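Local coordinates for protein arylmalonate decarboxylase (Bordetella bronchiseptica, PDB 3IXL) that catalyses the decarboxylation of 2-aryl-2-methylmalonates to 2-arylpropionates, releasing carbon dioxide, and is crystallised with 2-phenylacetic acid bound, at residues D23-F33 and S212-V220; G116-Y126 and D180-L191. The protein carries 2 engineered substitutions. All blocks are in the same frame, centred on the assembly; numbering follows the deposited sequence.

Interaction 1 of 2, residues D23-F33 and S212-V220; sequences DGARLYPDLPF and SPAGFWDAV
S212 OG meets D23 through one water: the water lies 2.8 Å from S212 OG and in turn accepts the N-H of D23, at 3.1 Å from D23 N. This link marks one end of a helix-on-helix contact in an alpha/beta fold, where the short helix 23-27 crosses helix 212-220 at -62° and the turn after it packs on the same helix. Strand 8-13 backs the same region, with M11 against F216 and I9 against F33 and V220.

F216 fills the centre. Its ring slides under the backbone of G24, whose CA stands 3.7 Å from the F216 ring centroid in a CH-pi contact. G24 N also lies over this face, offset toward the rim. The edge of the same ring, led by CE2 and CD2, points into the face of F33, a T-shaped pair with planes at 82° and the F33 and F216 centroids 5.0 Å apart. At the base of the phenylalanine, L27 CD1 rests 3.9 Å from F216 CB and also touches P213.

Y28, the first residue to leave the helix, turns its ring onto the next turn of 212-220. V220 CG2 sits squarely over the middle of that ring, 3.8 Å from the Y28 centroid, while F216 CB comes to the ring's edge. V220 has CG1 anti to its backbone N (chi1 171°), which leaves CG2 to face Y28. The Y28 side chain lies beside that of W217, pointing the same way, and Y28 OH comes 3.5 Å from W217 CA. The type I turn from Y28 then brings L31 back, with L31 CD1 3.7 Å from V220 CG2.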
loop_
_atom_site.group_PDB
_atom_site.type_symbol
_atom_site.label_atom_id
_atom_site.label_comp_id
_atom_site.label_asym_id
_atom_site.label_seq_id
_atom_site.Cartn_x
_atom_site.Cartn_y
_atom_site.Cartn_z
ATOM N N ASP A 23 8.979 2.600 6.677
ATOM C CA ASP A 23 8.105 2.006 7.679
ATOM C C ASP A 23 8.586 0.649 8.189
ATOM O O ASP A 23 8.253 0.255 9.308
ATOM C CB ASP A 23 6.684 1.879 7.142
ATOM C CG ASP A 23 5.989 3.222 6.981
ATOM O OD1 ASP A 23 6.541 4.278 7.379
ATOM O OD2 ASP A 23 4.878 3.210 6.430
ATOM N N GLY A 24 9.360 -0.071 7.372
ATOM C CA GLY A 24 9.772 -1.440 7.722
ATOM C C GLY A 24 10.605 -1.518 8.989
ATOM O O GLY A 24 10.420 -2.425 9.807
ATOM N N ALA A 25 11.513 -0.558 9.139
ATOM C CA ALA A 25 12.412 -0.498 10.297
ATOM C C ALA A 25 11.671 -0.226 11.602
ATOM O O ALA A 25 12.161 -0.561 12.679
ATOM C CB ALA A 25 13.484 0.547 10.074
ATOM N N ARG A 26 10.489 0.379 11.497
ATOM C CA ARG A 26 9.671 0.703 12.653
ATOM C C ARG A 26 8.670 -0.411 12.963
ATOM O O ARG A 26 8.540 -0.847 14.103
ATOM C CB ARG A 26 8.972 2.039 12.404
ATOM C CG ARG A 26 9.954 3.221 12.369
ATOM C CD ARG A 26 9.325 4.510 11.852
ATOM N NE ARG A 26 8.390 5.084 12.814
ATOM C CZ ARG A 26 7.560 6.094 12.553
ATOM N NH1 ARG A 26 7.524 6.644 11.341
ATOM N NH2 ARG A 26 6.753 6.543 13.506
ATOM N N LEU A 27 8.002 -0.910 11.932
ATOM C CA LEU A 27 7.006 -1.965 12.116
ATOM C C LEU A 27 7.616 -3.307 12.490
ATOM O O LEU A 27 7.136 -3.992 13.398
ATOM C CB LEU A 27 6.184 -2.148 10.840
ATOM C CG LEU A 27 5.252 -1.008 10.443
ATOM C CD1 LEU A 27 4.763 -1.223 9.019
ATOM C CD2 LEU A 27 4.092 -0.939 11.407
ATOM N N TYR A 28 8.658 -3.684 11.752
ATOM C CA TYR A 28 9.264 -5.002 11.852
ATOM C C TYR A 28 10.779 -4.859 11.938
ATOM O O TYR A 28 11.490 -5.266 11.018
ATOM C CB TYR A 28 8.881 -5.843 10.626
ATOM C CG TYR A 28 7.394 -6.111 10.483
ATOM C CD1 TYR A 28 6.626 -5.392 9.573
ATOM C CD2 TYR A 28 6.767 -7.106 11.240
ATOM C CE1 TYR A 28 5.264 -5.640 9.424
ATOM C CE2 TYR A 28 5.408 -7.366 11.105
ATOM C CZ TYR A 28 4.663 -6.636 10.185
ATOM O OH TYR A 28 3.309 -6.864 10.034
ATOM N N PRO A 29 11.285 -4.295 13.056
ATOM C CA PRO A 29 12.711 -3.980 13.148
ATOM C C PRO A 29 13.620 -5.195 13.050
ATOM O O PRO A 29 14.784 -5.046 12.675
ATOM C CB PRO A 29 12.859 -3.349 14.539
ATOM C CG PRO A 29 11.635 -3.702 15.274
ATOM C CD PRO A 29 10.549 -3.890 14.269
ATOM N N ASP A 30 13.099 -6.377 13.361
ATOM C CA ASP A 30 13.934 -7.583 13.337
ATOM C C ASP A 30 13.741 -8.463 12.100
ATOM O O ASP A 30 14.226 -9.592 12.051
ATOM C CB ASP A 30 13.787 -8.348 14.646
ATOM C CG ASP A 30 14.257 -7.529 15.853
ATOM O OD1 ASP A 30 15.078 -6.590 15.678
ATOM O OD2 ASP A 30 13.807 -7.826 16.973
ATOM N N LEU A 31 13.058 -7.929 11.088
ATOM C CA LEU A 31 12.913 -8.626 9.812
ATOM C C LEU A 31 13.766 -7.979 8.725
ATOM O O LEU A 31 13.862 -6.754 8.674
ATOM C CB LEU A 31 11.449 -8.661 9.370
ATOM C CG LEU A 31 10.458 -9.419 10.246
ATOM C CD1 LEU A 31 9.138 -9.516 9.495
ATOM C CD2 LEU A 31 10.947 -10.810 10.625
ATOM N N PRO A 32 14.413 -8.800 7.874
ATOM C CA PRO A 32 15.189 -8.276 6.746
ATOM C C PRO A 32 14.330 -8.003 5.510
ATOM O O PRO A 32 13.556 -8.865 5.062
ATOM C CB PRO A 32 16.184 -9.398 6.459
ATOM C CG PRO A 32 15.438 -10.655 6.849
ATOM C CD PRO A 32 14.503 -10.271 7.974
ATOM N N PHE A 33 14.480 -6.808 4.969
ATOM C CA PHE A 33 13.819 -6.423 3.728
ATOM C C PHE A 33 14.862 -6.006 2.716
ATOM O O PHE A 33 15.843 -5.362 3.078
ATOM C CB PHE A 33 12.861 -5.251 3.970
ATOM C CG PHE A 33 11.740 -5.576 4.904
ATOM C CD1 PHE A 33 11.847 -5.283 6.266
ATOM C CD2 PHE A 33 10.572 -6.180 4.446
ATOM C CE1 PHE A 33 10.820 -5.593 7.150
ATOM C CE2 PHE A 33 9.535 -6.492 5.330
ATOM C CZ PHE A 33 9.661 -6.208 6.679
ATOM N N SER A 212 1.415 1.930 2.755
ATOM C CA SER A 212 2.751 1.413 3.062
ATOM C C SER A 212 2.713 0.384 4.202
ATOM O O SER A 212 3.178 -0.742 4.044
ATOM C CB SER A 212 3.735 2.549 3.329
ATOM O OG SER A 212 5.045 2.043 3.467
ATOM N N PRO A 213 2.138 0.753 5.362
ATOM C CA PRO A 213 2.055 -0.225 6.443
ATOM C C PRO A 213 1.302 -1.501 6.036
ATOM O O PRO A 213 1.747 -2.601 6.367
ATOM C CB PRO A 213 1.331 0.548 7.554
ATOM C CG PRO A 213 1.676 1.986 7.259
ATOM C CD PRO A 213 1.607 2.069 5.774
ATOM N N ALA A 214 0.198 -1.375 5.301
ATOM C CA ALA A 214 -0.522 -2.572 4.842
ATOM C C ALA A 214 0.361 -3.420 3.929
ATOM O O ALA A 214 0.324 -4.644 4.007
ATOM C CB ALA A 214 -1.816 -2.197 4.129
ATOM N N GLY A 215 1.164 -2.771 3.082
ATOM C CA GLY A 215 2.095 -3.505 2.216
ATOM C C GLY A 215 3.049 -4.367 3.028
ATOM O O GLY A 215 3.294 -5.530 2.689
ATOM N N PHE A 216 3.589 -3.803 4.106
ATOM C CA PHE A 216 4.457 -4.572 4.997
ATOM C C PHE A 216 3.721 -5.712 5.674
ATOM O O PHE A 216 4.199 -6.834 5.692
ATOM C CB PHE A 216 5.115 -3.663 6.043
ATOM C CG PHE A 216 6.293 -2.910 5.510
ATOM C CD1 PHE A 216 6.140 -1.644 4.967
ATOM C CD2 PHE A 216 7.556 -3.499 5.506
ATOM C CE1 PHE A 216 7.229 -0.959 4.436
ATOM C CE2 PHE A 216 8.658 -2.828 4.981
ATOM C CZ PHE A 216 8.498 -1.563 4.442
ATOM N N TRP A 217 2.549 -5.408 6.220
ATOM C CA TRP A 217 1.737 -6.403 6.911
ATOM C C TRP A 217 1.449 -7.583 5.981
ATOM O O TRP A 217 1.555 -8.750 6.363
ATOM C CB TRP A 217 0.435 -5.729 7.360
ATOM C CG TRP A 217 -0.593 -6.669 7.910
ATOM C CD1 TRP A 217 -0.669 -7.144 9.185
ATOM C CD2 TRP A 217 -1.708 -7.220 7.203
ATOM N NE1 TRP A 217 -1.762 -7.979 9.312
ATOM C CE2 TRP A 217 -2.412 -8.041 8.106
ATOM C CE3 TRP A 217 -2.173 -7.106 5.887
ATOM C CZ2 TRP A 217 -3.560 -8.751 7.731
ATOM C CZ3 TRP A 217 -3.311 -7.811 5.518
ATOM C CH2 TRP A 217 -3.990 -8.621 6.436
ATOM N N ASP A 218 1.095 -7.266 4.745
ATOM C CA ASP A 218 0.694 -8.260 3.763
ATOM C C ASP A 218 1.877 -9.090 3.276
ATOM O O ASP A 218 1.740 -10.300 3.062
ATOM C CB ASP A 218 0.017 -7.529 2.601
ATOM C CG ASP A 218 -0.338 -8.435 1.454
ATOM O OD1 ASP A 218 0.297 -8.300 0.376
ATOM O OD2 ASP A 218 -1.285 -9.240 1.617
ATOM N N ALA A 219 3.037 -8.451 3.101
ATOM C CA ALA A 219 4.248 -9.175 2.715
ATOM C C ALA A 219 4.684 -10.131 3.820
ATOM O O ALA A 219 5.072 -11.273 3.555
ATOM C CB ALA A 219 5.363 -8.199 2.391
ATOM N N VAL A 220 4.592 -9.671 5.066
ATOM C CA VAL A 220 4.948 -10.508 6.212
ATOM C C VAL A 220 3.960 -11.662 6.350
ATOM O O VAL A 220 4.344 -12.795 6.670
ATOM C CB VAL A 220 5.054 -9.668 7.503
ATOM C CG1 VAL A 220 5.209 -10.547 8.724
ATOM C CG2 VAL A 220 6.222 -8.701 7.394
HETATM O O HOH W 1 7.301 3.477 4.233
#

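Interaction 2 of 2, residues G116-Y126 and D180-L191; sequences GVRRVALATAY and DSDGILLSSGGL. Engineered in segment 180-191: S188 (natural residue Cys). With PAC (2-phenylacetic acid), chain C.
D182 locks the start of this parallel strand pair, and its side chain can be followed outward from CB. D182 CB lies against V117 CA and 3.4 Å from R119 O. With CG beside the backbone N (chi1 -61°), the carboxylate swings back over the opposing chain, and CG lies near R119 N and R118 N. There OD2 takes two N-H groups: R118 N reaches its anti lone pair, and R119 N comes from above the carboxylate plane along an almost straight line (177°), 2.9 Å from D182 OD2. R119 O returns the grip by accepting from D182 N.

From here 119-124 and 183-187 run as the two central strands of a four-stranded parallel sheet, order 2-1-3-4, flanked by helices as in the alpha/beta fold of the Asp/Glu racemase clan. A121 and A123 alternate N-H and C=O with G183, L185 and S187 in regular parallel fashion. V120, L122 and L185 line one face, with L134 of helix 128-140 packing on L185; A121, A123, I184 and L186 line the other, where A123, I184 and L186 pack against helix 164-176. At the outer end R119 NH2 makes a salt bridge with D180 OD1, the guanidinium and carboxylate planes steeply inclined.

The opposite end is the ligand site. S187 OG donates to Y126 OH, which passes a hydrogen bond on to O2 of 2-phenylacetic acid, 2.7 Å from Y126 OH, consistent with the serine helping to orient the phenol hydroxyl toward the ligand. S187 O lies over one face of the tyrosine ring. T75 and S76 also bind the ligand. S188, an engineered residue (naturally Cys), opens an ST turn, its OG accepting from G190 N. Beside it, G189 N points straight at the other carboxylate oxygen, at 179° and 2.8 Å from G189 N to PAC O1.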
loop_
_atom_site.group_PDB
_atom_site.type_symbol
_atom_site.label_atom_id
_atom_site.label_comp_id
_atom_site.label_asym_id
_atom_site.label_seq_id
_atom_site.Cartn_x
_atom_site.Cartn_y
_atom_site.Cartn_z
ATOM N N GLY A 116 -12.944 -5.803 8.594
ATOM C CA GLY A 116 -14.396 -5.785 8.382
ATOM C C GLY A 116 -14.912 -4.513 7.735
ATOM O O GLY A 116 -16.039 -4.088 7.992
ATOM N N VAL A 117 -14.096 -3.913 6.877
ATOM C CA VAL A 117 -14.463 -2.671 6.218
ATOM C C VAL A 117 -15.054 -2.971 4.848
ATOM O O VAL A 117 -14.374 -3.507 3.980
ATOM C CB VAL A 117 -13.243 -1.730 6.091
ATOM C CG1 VAL A 117 -13.621 -0.452 5.355
ATOM C CG2 VAL A 117 -12.683 -1.404 7.458
ATOM N N ARG A 118 -16.331 -2.643 4.674
ATOM C CA ARG A 118 -16.998 -2.759 3.383
ATOM C C ARG A 118 -17.204 -1.372 2.778
ATOM O O ARG A 118 -16.896 -1.149 1.601
ATOM C CB ARG A 118 -18.342 -3.487 3.539
ATOM C CG ARG A 118 -19.271 -3.419 2.329
ATOM C CD ARG A 118 -18.827 -4.349 1.212
ATOM N NE ARG A 118 -19.030 -5.764 1.535
ATOM C CZ ARG A 118 -19.943 -6.552 0.964
ATOM N NH1 ARG A 118 -20.755 -6.077 0.024
ATOM N NH2 ARG A 118 -20.042 -7.824 1.331
ATOM N N ARG A 119 -17.724 -0.449 3.582
ATOM C CA ARG A 119 -17.915 0.933 3.166
ATOM C C ARG A 119 -16.705 1.722 3.625
ATOM O O ARG A 119 -16.444 1.825 4.822
ATOM C CB ARG A 119 -19.189 1.502 3.783
ATOM C CG ARG A 119 -20.447 0.924 3.177
ATOM C CD ARG A 119 -21.679 1.410 3.917
ATOM N NE ARG A 119 -21.664 2.856 4.147
ATOM C CZ ARG A 119 -21.932 3.767 3.216
ATOM N NH1 ARG A 119 -22.236 3.395 1.980
ATOM N NH2 ARG A 119 -21.895 5.056 3.522
ATOM N N VAL A 120 -15.966 2.269 2.660
ATOM C CA VAL A 120 -14.641 2.786 2.926
ATOM C C VAL A 120 -14.483 4.220 2.442
ATOM O O VAL A 120 -14.682 4.513 1.265
ATOM C CB VAL A 120 -13.553 1.844 2.324
ATOM C CG1 VAL A 120 -13.706 1.662 0.805
ATOM C CG2 VAL A 120 -12.142 2.315 2.713
ATOM N N ALA A 121 -14.155 5.114 3.372
ATOM C CA ALA A 121 -13.843 6.496 3.027
ATOM C C ALA A 121 -12.411 6.532 2.500
ATOM O O ALA A 121 -11.542 5.825 3.025
ATOM C CB ALA A 121 -13.992 7.389 4.247
ATOM N N LEU A 122 -12.168 7.357 1.485
ATOM C CA LEU A 122 -10.843 7.436 0.859
ATOM C C LEU A 122 -10.132 8.728 1.216
ATOM O O LEU A 122 -10.672 9.822 1.025
ATOM C CB LEU A 122 -10.971 7.349 -0.665
ATOM C CG LEU A 122 -11.781 6.197 -1.268
ATOM C CD1 LEU A 122 -11.794 6.246 -2.806
ATOM C CD2 LEU A 122 -11.275 4.851 -0.766
ATOM N N ALA A 123 -8.910 8.603 1.727
ATOM C CA ALA A 123 -8.053 9.745 2.023
ATOM C C ALA A 123 -6.790 9.458 1.242
ATOM O O ALA A 123 -6.070 8.520 1.584
ATOM C CB ALA A 123 -7.751 9.806 3.522
ATOM N N THR A 124 -6.525 10.218 0.179
ATOM C CA THR A 124 -5.427 9.832 -0.720
ATOM C C THR A 124 -4.482 10.980 -1.021
ATOM O O THR A 124 -4.809 12.151 -0.787
ATOM C CB THR A 124 -5.920 9.304 -2.077
ATOM O OG1 THR A 124 -6.116 10.418 -2.962
ATOM C CG2 THR A 124 -7.202 8.473 -1.944
ATOM N N ALA A 125 -3.320 10.629 -1.577
ATOM C CA ALA A 125 -2.328 11.605 -1.971
ATOM C C ALA A 125 -2.561 12.094 -3.401
ATOM O O ALA A 125 -1.891 13.022 -3.831
ATOM C CB ALA A 125 -0.935 11.001 -1.852
ATOM N N TYR A 126 -3.492 11.462 -4.118
ATOM C CA TYR A 126 -3.492 11.505 -5.593
ATOM C C TYR A 126 -4.301 12.601 -6.254
ATOM O O TYR A 126 -5.146 13.244 -5.627
ATOM C CB TYR A 126 -4.034 10.195 -6.162
ATOM C CG TYR A 126 -3.538 8.910 -5.554
ATOM C CD1 TYR A 126 -4.441 7.980 -5.039
ATOM C CD2 TYR A 126 -2.184 8.591 -5.556
ATOM C CE1 TYR A 126 -4.003 6.773 -4.514
ATOM C CE2 TYR A 126 -1.729 7.381 -5.025
ATOM C CZ TYR A 126 -2.658 6.482 -4.511
ATOM O OH TYR A 126 -2.240 5.269 -3.991
ATOM N N ASP A 180 -20.973 7.368 8.296
ATOM C CA ASP A 180 -21.462 6.018 8.557
ATOM C C ASP A 180 -20.626 4.965 7.822
ATOM O O ASP A 180 -21.065 3.829 7.634
ATOM C CB ASP A 180 -22.961 5.890 8.235
ATOM C CG ASP A 180 -23.278 6.135 6.773
ATOM O OD1 ASP A 180 -22.368 6.501 5.999
ATOM O OD2 ASP A 180 -24.458 5.963 6.392
ATOM N N SER A 181 -19.420 5.356 7.411
ATOM C CA SER A 181 -18.463 4.431 6.791
ATOM C C SER A 181 -17.873 3.468 7.827
ATOM O O SER A 181 -17.855 3.767 9.026
ATOM C CB SER A 181 -17.335 5.214 6.110
ATOM O OG SER A 181 -17.828 6.022 5.052
ATOM N N ASP A 182 -17.389 2.319 7.361
ATOM C CA ASP A 182 -16.822 1.298 8.252
ATOM C C ASP A 182 -15.370 1.584 8.611
ATOM O O ASP A 182 -14.879 1.114 9.630
ATOM C CB ASP A 182 -16.868 -0.092 7.604
ATOM C CG ASP A 182 -18.265 -0.563 7.282
ATOM O OD1 ASP A 182 -19.198 -0.266 8.063
ATOM O OD2 ASP A 182 -18.420 -1.264 6.258
ATOM N N GLY A 183 -14.681 2.327 7.752
ATOM C CA GLY A 183 -13.256 2.566 7.936
ATOM C C GLY A 183 -12.727 3.475 6.857
ATOM O O GLY A 183 -13.478 3.982 6.028
ATOM N N ILE A 184 -11.417 3.671 6.890
ATOM C CA ILE A 184 -10.754 4.633 6.021
ATOM C C ILE A 184 -9.580 3.959 5.322
ATOM O O ILE A 184 -8.801 3.236 5.960
ATOM C CB ILE A 184 -10.244 5.854 6.839
ATOM C CG1 ILE A 184 -11.421 6.551 7.549
ATOM C CG2 ILE A 184 -9.484 6.847 5.948
ATOM C CD1 ILE A 184 -11.015 7.424 8.726
ATOM N N LEU A 185 -9.468 4.195 4.018
ATOM C CA LEU A 185 -8.264 3.834 3.281
ATOM C C LEU A 185 -7.433 5.093 3.074
ATOM O O LEU A 185 -7.883 6.044 2.442
ATOM C CB LEU A 185 -8.602 3.191 1.932
ATOM C CG LEU A 185 -7.412 2.919 1.005
ATOM C CD1 LEU A 185 -6.439 1.927 1.636
ATOM C CD2 LEU A 185 -7.914 2.395 -0.342
ATOM N N LEU A 186 -6.230 5.094 3.638
ATOM C CA LEU A 186 -5.261 6.157 3.442
ATOM C C LEU A 186 -4.287 5.659 2.376
ATOM O O LEU A 186 -3.423 4.809 2.631
ATOM C CB LEU A 186 -4.569 6.485 4.767
ATOM C CG LEU A 186 -3.459 7.539 4.819
ATOM C CD1 LEU A 186 -3.878 8.877 4.192
ATOM C CD2 LEU A 186 -3.081 7.735 6.284
ATOM N N SER A 187 -4.460 6.165 1.158
ATOM C CA SER A 187 -3.802 5.570 0.002
ATOM C C SER A 187 -2.632 6.389 -0.516
ATOM O O SER A 187 -2.743 7.596 -0.758
ATOM C CB SER A 187 -4.804 5.283 -1.122
ATOM O OG SER A 187 -4.235 4.391 -2.077
ATOM N N SER A 188 -1.526 5.663 -0.667
ATOM C CA SER A 188 -0.238 6.029 -1.277
ATOM C C SER A 188 0.867 5.577 -0.368
ATOM O O SER A 188 0.979 6.031 0.776
ATOM C CB SER A 188 -0.044 7.503 -1.599
ATOM O OG SER A 188 1.226 7.644 -2.227
ATOM N N GLY A 189 1.701 4.697 -0.911
ATOM C CA GLY A 189 2.858 4.177 -0.213
ATOM C C GLY A 189 3.976 5.187 -0.117
ATOM O O GLY A 189 5.036 4.879 0.424
ATOM N N GLY A 190 3.753 6.390 -0.634
ATOM C CA GLY A 190 4.761 7.451 -0.556
ATOM C C GLY A 190 4.599 8.311 0.675
ATOM O O GLY A 190 5.474 9.108 0.996
ATOM N N LEU A 191 3.480 8.131 1.363
ATOM C CA LEU A 191 3.168 8.890 2.564
ATOM C C LEU A 191 3.768 8.232 3.792
ATOM O O LEU A 191 3.845 7.001 3.877
ATOM C CB LEU A 191 1.650 8.987 2.730
ATOM C CG LEU A 191 0.883 9.707 1.617
ATOM C CD1 LEU A 191 -0.612 9.528 1.813
ATOM C CD2 LEU A 191 1.256 11.182 1.569
HETATM C C1 PAC C . 1.119 4.552 -4.524
HETATM C C2 PAC C . 2.250 5.437 -5.017
HETATM C "C1'" PAC C . 3.607 5.411 -4.344
HETATM C "C2'" PAC C . 4.348 6.594 -4.423
HETATM C "C3'" PAC C . 5.615 6.685 -3.851
HETATM C "C4'" PAC C . 6.154 5.580 -3.198
HETATM C "C5'" PAC C . 5.419 4.391 -3.110
HETATM C "C6'" PAC C . 4.149 4.295 -3.689
HETATM O O1 PAC C . 1.226 3.797 -3.518
HETATM O O2 PAC C . 0.051 4.630 -5.196
#

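The centres of the two interactions lie about 19 Å apart, and along the chain both segments of interaction 2 fall between the two of interaction 1. Each belongs to a different part of the fold. Segment 23-33 leads into strand 33-37 of one four-stranded parallel sheet, while interaction 2 forms the middle of the other. Helix 211-222 connects them: it follows strand 208-210, the neighbour of 183-187, yet packs on the helix and turn that precede strand 33-37. The interactions touch where S212 CB lies 3.9 Å from G189 O. The ligand-binding turn after strand 183-187 therefore abuts the beginning of this bridging helix, close to 2-phenylacetic acid.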